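Side-chain contacts in putative tetR-family transcriptional regulator (Streptomyces coelicolor, PDB 3FIW), which probably binds cis-regulatory DNA as a dimeric transcriptional regulator, likely a repressor, through an N-terminal helix-turn-helix domain: residues H97-R102 against D138-S143; Q151-A156 against L197-D202; E33-L38 against Q78-P83. One frame throughout, in Å; residues are numbered along the deposited sequence.

Interaction 1 of 3, residues H97-R102 against D138-S143; sequences HGWFLR and DFLVAS
Trp99 and Phe100, neighbours on helix 96-112, meet Phe139 and Leu140, neighbours on helix 130-142, in a buried and wholly apolar contact. The Trp99 side chain has CG anti to the backbone N (chi1 173°), which turns the indole toward helix 130-142, with CE3 meeting Phe139 and CZ3 meeting Leu140. Phe139 presents an edge to one face of the indole: its CE2 comes to 4.0 Å from Trp99 CE3 and lies almost as near to CB, CG and CD2. The centroids of the Phe139 ring and the Trp99 five-membered ring are 5.4 Å apart, with the planes at 66°, a T-shaped stack displaced toward the rim of the indole. At the far corner of the indole, Trp99 CZ3 sits 4.0 Å from Leu140 CG and about as close to both methyl groups, and the two side chains cross at about a right angle. With an alanine here instead of Trp99, the Phe139 edge is likely to lose its aromatic face and a gap to open beside the Leu140 fork. Phe100 takes a smaller share, its CD1 approaching Leu140 CD1 at 4.3 Å, with the methyl near the plane of the ring at its edge. Elsewhere Phe100 packs on Thr201 of the second subunit, while Pro90 and Glu94 touch both Trp99 and Phe139. The axes of the two short helical segments run roughly antiparallel, at 153° and 11.3 Å apart, a spacing filled by these large side chains. This aromatic and leucine packing forms part of the core of the all-helical C-terminal domain, as in other TetR-family proteins.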
loop_
_atom_site.group_PDB
_atom_site.type_symbol
_atom_site.label_atom_id
_atom_site.label_comp_id
_atom_site.label_asym_id
_atom_site.label_seq_id
_atom_site.Cartn_x
_atom_site.Cartn_y
_atom_site.Cartn_z
ATOM N N HIS A 97 3.201 24.256 3.607
ATOM C CA HIS A 97 3.169 23.221 4.635
ATOM C C HIS A 97 1.757 22.660 4.777
ATOM O O HIS A 97 1.590 21.459 4.711
ATOM C CB HIS A 97 3.718 23.762 5.966
ATOM C CG HIS A 97 3.943 22.720 7.017
ATOM N ND1 HIS A 97 3.147 21.595 7.151
ATOM C CD2 HIS A 97 4.835 22.666 8.042
ATOM C CE1 HIS A 97 3.562 20.884 8.189
ATOM N NE2 HIS A 97 4.597 21.502 8.735
ATOM N N GLY A 98 0.779 23.537 4.987
ATOM C CA GLY A 98 -0.640 23.208 5.014
ATOM C C GLY A 98 -1.162 22.647 3.704
ATOM O O GLY A 98 -1.992 21.741 3.723
ATOM N N TRP A 99 -0.704 23.183 2.571
ATOM C CA TRP A 99 -1.045 22.641 1.276
ATOM C C TRP A 99 -0.521 21.211 1.146
ATOM O O TRP A 99 -1.247 20.305 0.717
ATOM C CB TRP A 99 -0.479 23.458 0.132
ATOM C CG TRP A 99 -0.716 22.737 -1.209
ATOM C CD1 TRP A 99 -1.832 22.829 -2.008
ATOM C CD2 TRP A 99 0.151 21.770 -1.849
ATOM N NE1 TRP A 99 -1.701 21.996 -3.102
ATOM C CE2 TRP A 99 -0.489 21.362 -3.044
ATOM C CE3 TRP A 99 1.414 21.251 -1.550
ATOM C CZ2 TRP A 99 0.083 20.442 -3.919
ATOM C CZ3 TRP A 99 1.985 20.336 -2.414
ATOM C CH2 TRP A 99 1.325 19.935 -3.585
ATOM N N PHE A 100 0.733 20.989 1.510
ATOM C CA PHE A 100 1.264 19.601 1.451
ATOM C C PHE A 100 0.364 18.581 2.168
ATOM O O PHE A 100 -0.004 17.541 1.624
ATOM C CB PHE A 100 2.717 19.534 1.963
ATOM C CG PHE A 100 3.373 18.211 1.720
ATOM C CD1 PHE A 100 4.124 18.001 0.588
ATOM C CD2 PHE A 100 3.208 17.163 2.614
ATOM C CE1 PHE A 100 4.704 16.786 0.356
ATOM C CE2 PHE A 100 3.785 15.952 2.383
ATOM C CZ PHE A 100 4.536 15.762 1.262
ATOM N N LEU A 101 0.029 18.879 3.409
ATOM C CA LEU A 101 -0.905 18.035 4.140
ATOM C C LEU A 101 -2.211 17.890 3.394
ATOM O O LEU A 101 -2.718 16.784 3.258
ATOM C CB LEU A 101 -1.154 18.628 5.534
ATOM C CG LEU A 101 0.121 18.720 6.418
ATOM C CD1 LEU A 101 -0.224 19.435 7.703
ATOM C CD2 LEU A 101 0.708 17.365 6.725
ATOM N N ARG A 102 -2.768 19.030 2.974
ATOM C CA ARG A 102 -4.029 19.079 2.228
ATOM C C ARG A 102 -4.014 18.186 0.946
ATOM O O ARG A 102 -4.961 17.394 0.705
ATOM C CB ARG A 102 -4.389 20.537 1.932
ATOM C CG ARG A 102 -5.855 20.787 1.557
ATOM C CD ARG A 102 -6.168 22.259 1.166
ATOM N NE ARG A 102 -5.413 23.124 2.046
ATOM C CZ ARG A 102 -4.612 24.100 1.623
ATOM N NH1 ARG A 102 -4.513 24.343 0.311
ATOM N NH2 ARG A 102 -3.923 24.831 2.510
ATOM N N ASP A 138 6.687 22.865 -8.679
ATOM C CA ASP A 138 7.145 24.258 -8.805
ATOM C C ASP A 138 6.762 25.102 -7.611
ATOM O O ASP A 138 7.577 25.876 -7.101
ATOM C CB ASP A 138 6.582 24.916 -10.071
ATOM C CG ASP A 138 7.296 24.457 -11.344
ATOM O OD1 ASP A 138 6.715 24.659 -12.455
ATOM O OD2 ASP A 138 8.430 23.900 -11.217
ATOM N N PHE A 139 5.520 24.954 -7.163
ATOM C CA PHE A 139 5.058 25.611 -5.946
ATOM C C PHE A 139 5.916 25.296 -4.716
ATOM O O PHE A 139 6.211 26.195 -3.932
ATOM C CB PHE A 139 3.606 25.238 -5.674
ATOM C CG PHE A 139 3.137 25.639 -4.318
ATOM C CD1 PHE A 139 2.829 26.984 -4.038
ATOM C CD2 PHE A 139 3.067 24.697 -3.301
ATOM C CE1 PHE A 139 2.400 27.381 -2.748
ATOM C CE2 PHE A 139 2.627 25.048 -2.025
ATOM C CZ PHE A 139 2.284 26.412 -1.743
ATOM N N LEU A 140 6.285 24.021 -4.541
ATOM C CA LEU A 140 7.079 23.580 -3.391
ATOM C C LEU A 140 8.498 24.144 -3.502
ATOM O O LEU A 140 9.090 24.591 -2.520
ATOM C CB LEU A 140 7.100 22.037 -3.283
ATOM C CG LEU A 140 5.864 21.322 -2.705
ATOM C CD1 LEU A 140 6.002 19.822 -2.823
ATOM C CD2 LEU A 140 5.643 21.730 -1.223
ATOM N N VAL A 141 9.048 24.107 -4.699
ATOM C CA VAL A 141 10.370 24.711 -4.946
ATOM C C VAL A 141 10.332 26.230 -4.726
ATOM O O VAL A 141 11.202 26.765 -4.042
ATOM C CB VAL A 141 10.891 24.384 -6.360
ATOM C CG1 VAL A 141 12.226 25.152 -6.686
ATOM C CG2 VAL A 141 11.018 22.863 -6.574
ATOM N N ALA A 142 9.343 26.924 -5.294
ATOM C CA ALA A 142 9.216 28.366 -5.067
ATOM C C ALA A 142 8.906 28.732 -3.602
ATOM O O ALA A 142 9.086 29.870 -3.205
ATOM C CB ALA A 142 8.215 29.013 -6.036
ATOM N N SER A 143 8.479 27.760 -2.797
ATOM C CA SER A 143 8.221 27.988 -1.375
ATOM C C SER A 143 9.494 27.769 -0.545
ATOM O O SER A 143 9.502 27.973 0.664
ATOM C CB SER A 143 7.083 27.081 -0.879
ATOM O OG SER A 143 5.937 27.253 -1.698
#

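Interaction 2 of 3, residues Q151-A156 against L197-D202; sequences QMAMLA and LALITD
A small, buried helix-helix crossing joins residues 151-156 of helix 147-170 to residues 197-202 of helix 189-204; with their mates from the second subunit, these two helices are consistent with the four-helix dimer bundle of TetR-family regulators. The segments cross nearly at right angles (-86°), with their axes 10.2 Å apart, and one leucine does most of the bridging. Leu199 points at the other helix with CG anti to its carbonyl carbon (chi1 -78°), an orientation that goes with the reach of CD1 to 3.5 Å from Ala153 CA. The same methyl is 3.9 Å from Ala153 CB and reaches Ala156 CB more loosely at 4.4 Å. Ala153 and Ala156 are small and one turn apart, which lets the methyl settle on the main chain at the Met152-Ala153 junction, with Ala156 CB at its margin. The selenomethionine Met152 offers chiefly its carbonyl carbon, since its side chain leads away. The second subunit adjoins the contact: its Leu204 packs on Ala153, its Phe160 on Ala156, and its Ile200 on Ile200. Within 197-202, the buried Thr201 hydroxyl is tied to its own helix: Thr201 OG1 donates to Leu197 O at 2.7 Å, on the face of that carbonyl opposite to Thr201 N.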
loop_
_atom_site.group_PDB
_atom_site.type_symbol
_atom_site.label_atom_id
_atom_site.label_comp_id
_atom_site.label_asym_id
_atom_site.label_seq_id
_atom_site.Cartn_x
_atom_site.Cartn_y
_atom_site.Cartn_z
ATOM N N GLN A 151 10.394 16.229 -4.182
ATOM C CA GLN A 151 10.121 15.003 -4.949
ATOM C C GLN A 151 10.002 13.730 -4.088
ATOM O O GLN A 151 8.996 12.963 -4.185
ATOM C CB GLN A 151 11.155 14.854 -6.077
ATOM C CG GLN A 151 10.540 15.133 -7.494
ATOM C CD GLN A 151 11.363 16.098 -8.377
ATOM O OE1 GLN A 151 12.568 16.312 -8.154
ATOM N NE2 GLN A 151 10.701 16.687 -9.394
HETATM N N MSE A 152 11.008 13.520 -3.229
HETATM C CA MSE A 152 11.020 12.362 -2.295
HETATM C C MSE A 152 9.845 12.352 -1.340
HETATM O O MSE A 152 9.179 11.315 -1.219
HETATM C CB MSE A 152 12.340 12.276 -1.558
HETATM C CG MSE A 152 13.529 12.185 -2.541
HETATM SE SE MSE A 152 13.473 10.525 -3.590
HETATM C CE MSE A 152 12.613 11.106 -5.211
ATOM N N ALA A 153 9.568 13.510 -0.721
ATOM C CA ALA A 153 8.404 13.722 0.150
ATOM C C ALA A 153 7.111 13.403 -0.530
ATOM O O ALA A 153 6.257 12.626 0.019
ATOM C CB ALA A 153 8.368 15.166 0.676
HETATM N N MSE A 154 6.963 13.960 -1.727
HETATM C CA MSE A 154 5.785 13.666 -2.541
HETATM C C MSE A 154 5.623 12.193 -2.876
HETATM O O MSE A 154 4.525 11.689 -2.809
HETATM C CB MSE A 154 5.807 14.482 -3.823
HETATM C CG MSE A 154 5.721 15.953 -3.546
HETATM SE SE MSE A 154 3.899 16.536 -3.224
HETATM C CE MSE A 154 3.276 16.432 -5.067
ATOM N N LEU A 155 6.695 11.512 -3.285
ATOM C CA LEU A 155 6.651 10.069 -3.461
ATOM C C LEU A 155 6.312 9.313 -2.158
ATOM O O LEU A 155 5.439 8.456 -2.167
ATOM C CB LEU A 155 7.967 9.554 -4.051
ATOM C CG LEU A 155 8.240 9.956 -5.509
ATOM C CD1 LEU A 155 9.608 9.445 -5.966
ATOM C CD2 LEU A 155 7.138 9.458 -6.464
ATOM N N ALA A 156 6.999 9.664 -1.053
ATOM C CA ALA A 156 6.787 9.045 0.234
ATOM C C ALA A 156 5.330 9.141 0.644
ATOM O O ALA A 156 4.753 8.178 1.102
ATOM C CB ALA A 156 7.675 9.724 1.347
ATOM N N LEU A 197 12.074 6.873 3.940
ATOM C CA LEU A 197 12.325 6.319 5.242
ATOM C C LEU A 197 13.103 7.277 6.158
ATOM O O LEU A 197 12.895 7.300 7.352
ATOM C CB LEU A 197 12.987 4.899 5.128
ATOM C CG LEU A 197 13.628 4.339 6.409
ATOM C CD1 LEU A 197 12.552 4.217 7.449
ATOM C CD2 LEU A 197 14.389 3.035 6.193
ATOM N N ALA A 198 14.002 8.073 5.602
ATOM C CA ALA A 198 14.783 9.005 6.407
ATOM C C ALA A 198 13.853 10.165 6.844
ATOM O O ALA A 198 13.978 10.693 7.976
ATOM C CB ALA A 198 15.922 9.503 5.604
ATOM N N LEU A 199 12.927 10.541 5.949
ATOM C CA LEU A 199 11.942 11.577 6.243
ATOM C C LEU A 199 11.129 11.209 7.452
ATOM O O LEU A 199 10.963 12.023 8.345
ATOM C CB LEU A 199 11.004 11.849 5.041
ATOM C CG LEU A 199 11.510 12.706 3.864
ATOM C CD1 LEU A 199 10.559 12.696 2.721
ATOM C CD2 LEU A 199 11.795 14.135 4.334
ATOM N N ILE A 200 10.585 10.000 7.435
ATOM C CA ILE A 200 9.789 9.451 8.515
ATOM C C ILE A 200 10.556 9.448 9.817
ATOM O O ILE A 200 10.052 9.910 10.847
ATOM C CB ILE A 200 9.348 8.003 8.158
ATOM C CG1 ILE A 200 8.302 8.057 7.032
ATOM C CG2 ILE A 200 8.702 7.218 9.359
ATOM C CD1 ILE A 200 8.027 6.730 6.440
ATOM N N THR A 201 11.777 8.906 9.770
ATOM C CA THR A 201 12.575 8.679 10.950
ATOM C C THR A 201 13.050 9.997 11.528
ATOM O O THR A 201 13.093 10.130 12.753
ATOM C CB THR A 201 13.770 7.719 10.681
ATOM O OG1 THR A 201 13.309 6.619 9.910
ATOM C CG2 THR A 201 14.232 7.124 11.933
ATOM N N ASP A 202 13.457 10.929 10.645
ATOM C CA ASP A 202 13.730 12.305 11.015
ATOM C C ASP A 202 12.537 12.988 11.713
ATOM O O ASP A 202 12.740 13.760 12.629
ATOM C CB ASP A 202 14.143 13.192 9.792
ATOM C CG ASP A 202 15.503 12.811 9.172
ATOM O OD1 ASP A 202 16.245 11.970 9.750
ATOM O OD2 ASP A 202 15.805 13.347 8.063
#

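Interaction 3 of 3, residues E33-L38 against Q78-P83; sequences EALDLL and QAAMAP
The first helix of the N-terminal DNA-binding domain, 27-41, meets the end of helix 69-79 and the turn that follows it through a single leucine, Leu35. With CG anti to the carbonyl carbon and chi2 at 180°, the Leu35 side chain extends toward the second segment and sets its two methyls against successive alanines. CD1 does the nearer touching: Leu35 CD1 is 4.0 Å from Ala79 CB and 4.1 Å from Ala80 N, at the peptide joining the two alanines. The other branch is looser, Leu35 CD2 standing 4.5 Å from Ala80 CB. In TetR-family proteins the helix after the helix-turn-helix links the DNA-binding domain to the ligand-binding body, and here a type I beta turn from Ala79 to Ala82 leads out of it, with Ala82 N bonded to Ala79 O at 3.2 Å. Met76 of helix 69-79 also packs on Leu35, as does Arg114, whose guanidinium makes a salt bridge with Asp36. On the other segment, the amide oxygen of Gln78 accepts a hydrogen bond from Thr127 N, and the Met81 side chain turns to Phe107, Thr110 and Leu111 of helix 96-112.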
loop_
_atom_site.group_PDB
_atom_site.type_symbol
_atom_site.label_atom_id
_atom_site.label_comp_id
_atom_site.label_asym_id
_atom_site.label_seq_id
_atom_site.Cartn_x
_atom_site.Cartn_y
_atom_site.Cartn_z
ATOM N N GLU A 33 -20.756 3.694 -14.359
ATOM C CA GLU A 33 -21.524 2.539 -13.946
ATOM C C GLU A 33 -20.641 1.404 -13.374
ATOM O O GLU A 33 -21.076 0.645 -12.495
ATOM C CB GLU A 33 -22.354 2.059 -15.127
ATOM C CG GLU A 33 -23.625 1.337 -14.715
ATOM C CD GLU A 33 -24.676 2.234 -14.047
ATOM O OE1 GLU A 33 -24.876 3.410 -14.452
ATOM O OE2 GLU A 33 -25.310 1.725 -13.103
ATOM N N ALA A 34 -19.401 1.329 -13.849
ATOM C CA ALA A 34 -18.461 0.309 -13.401
ATOM C C ALA A 34 -17.979 0.617 -11.981
ATOM O O ALA A 34 -17.908 -0.277 -11.100
ATOM C CB ALA A 34 -17.294 0.260 -14.380
ATOM N N LEU A 35 -17.684 1.900 -11.755
ATOM C CA LEU A 35 -17.280 2.402 -10.452
ATOM C C LEU A 35 -18.401 2.282 -9.420
ATOM O O LEU A 35 -18.117 2.009 -8.231
ATOM C CB LEU A 35 -16.809 3.834 -10.572
ATOM C CG LEU A 35 -15.460 4.076 -11.292
ATOM C CD1 LEU A 35 -15.145 5.547 -11.328
ATOM C CD2 LEU A 35 -14.333 3.326 -10.642
ATOM N N ASP A 36 -19.648 2.488 -9.854
ATOM C CA ASP A 36 -20.793 2.237 -8.998
ATOM C C ASP A 36 -20.945 0.770 -8.668
ATOM O O ASP A 36 -21.238 0.434 -7.513
ATOM C CB ASP A 36 -22.101 2.733 -9.610
ATOM C CG ASP A 36 -22.215 4.256 -9.609
ATOM O OD1 ASP A 36 -21.341 4.985 -9.046
ATOM O OD2 ASP A 36 -23.212 4.720 -10.197
ATOM N N LEU A 37 -20.747 -0.089 -9.670
ATOM C CA LEU A 37 -20.708 -1.543 -9.489
ATOM C C LEU A 37 -19.635 -1.974 -8.489
ATOM O O LEU A 37 -19.883 -2.847 -7.637
ATOM C CB LEU A 37 -20.482 -2.273 -10.826
ATOM C CG LEU A 37 -20.540 -3.819 -10.741
ATOM C CD1 LEU A 37 -21.940 -4.326 -10.481
ATOM C CD2 LEU A 37 -19.973 -4.466 -11.996
ATOM N N LEU A 38 -18.453 -1.367 -8.607
ATOM C CA LEU A 38 -17.360 -1.580 -7.695
ATOM C C LEU A 38 -17.794 -1.255 -6.282
ATOM O O LEU A 38 -17.518 -2.042 -5.367
ATOM C CB LEU A 38 -16.158 -0.724 -8.090
ATOM C CG LEU A 38 -14.964 -0.628 -7.110
ATOM C CD1 LEU A 38 -14.261 -1.965 -6.871
ATOM C CD2 LEU A 38 -13.969 0.482 -7.586
ATOM N N GLN A 78 -8.317 5.242 -13.683
ATOM C CA GLN A 78 -8.065 6.564 -14.153
ATOM C C GLN A 78 -9.227 7.491 -13.783
ATOM O O GLN A 78 -8.993 8.578 -13.244
ATOM C CB GLN A 78 -7.799 6.578 -15.668
ATOM C CG GLN A 78 -7.309 7.973 -16.182
ATOM C CD GLN A 78 -5.837 8.239 -15.801
ATOM O OE1 GLN A 78 -5.015 7.327 -15.831
ATOM N NE2 GLN A 78 -5.511 9.463 -15.455
ATOM N N ALA A 79 -10.470 7.080 -14.086
ATOM C CA ALA A 79 -11.687 7.874 -13.744
ATOM C C ALA A 79 -11.774 8.102 -12.227
ATOM O O ALA A 79 -12.244 9.131 -11.776
ATOM C CB ALA A 79 -12.904 7.164 -14.236
ATOM N N ALA A 80 -11.335 7.116 -11.432
ATOM C CA ALA A 80 -11.366 7.192 -9.937
ATOM C C ALA A 80 -10.556 8.378 -9.358
ATOM O O ALA A 80 -10.772 8.790 -8.202
ATOM C CB ALA A 80 -10.881 5.898 -9.340
HETATM N N MSE A 81 -9.640 8.908 -10.160
HETATM C CA MSE A 81 -8.727 9.970 -9.728
HETATM C C MSE A 81 -9.266 11.354 -9.979
HETATM O O MSE A 81 -8.623 12.350 -9.582
HETATM C CB MSE A 81 -7.361 9.863 -10.450
HETATM C CG MSE A 81 -6.545 8.661 -10.041
HETATM SE SE MSE A 81 -5.915 8.911 -8.223
HETATM C CE MSE A 81 -7.141 7.883 -7.255
ATOM N N ALA A 82 -10.401 11.442 -10.675
ATOM C CA ALA A 82 -10.927 12.741 -11.112
ATOM C C ALA A 82 -11.090 13.694 -9.938
ATOM O O ALA A 82 -10.671 14.826 -10.051
ATOM C CB ALA A 82 -12.249 12.594 -11.888
ATOM N N PRO A 83 -11.704 13.224 -8.810
ATOM C CA PRO A 83 -11.869 14.094 -7.616
ATOM C C PRO A 83 -10.543 14.676 -7.069
ATOM O O PRO A 83 -10.483 15.834 -6.653
ATOM C CB PRO A 83 -12.549 13.178 -6.577
ATOM C CG PRO A 83 -13.173 12.045 -7.370
ATOM C CD PRO A 83 -12.283 11.874 -8.600
#

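How the interactions relate
Interactions 1 and 2 adjoin in the C-terminal domain, their centres 15 Å apart, and Met154 of helix 147-170 joins them: Phe100 CE1 lies 3.7 Å from Met154 SE, and Leu140 CD1 lies 3.9 Å from the same selenium. Both also touch the second subunit, so the intrachain packing probably passes into the dimer interface without a break. Interaction 3 stands apart on the other side of the chain's centre, about 28 Å from interaction 1 and 29 Å from interaction 2, centre to centre; between nearest atoms the separations are about 9 Å and 12 Å. Its helix 27-41 packs on helix 48-55 of the predicted helix-turn-helix, residues 47-66.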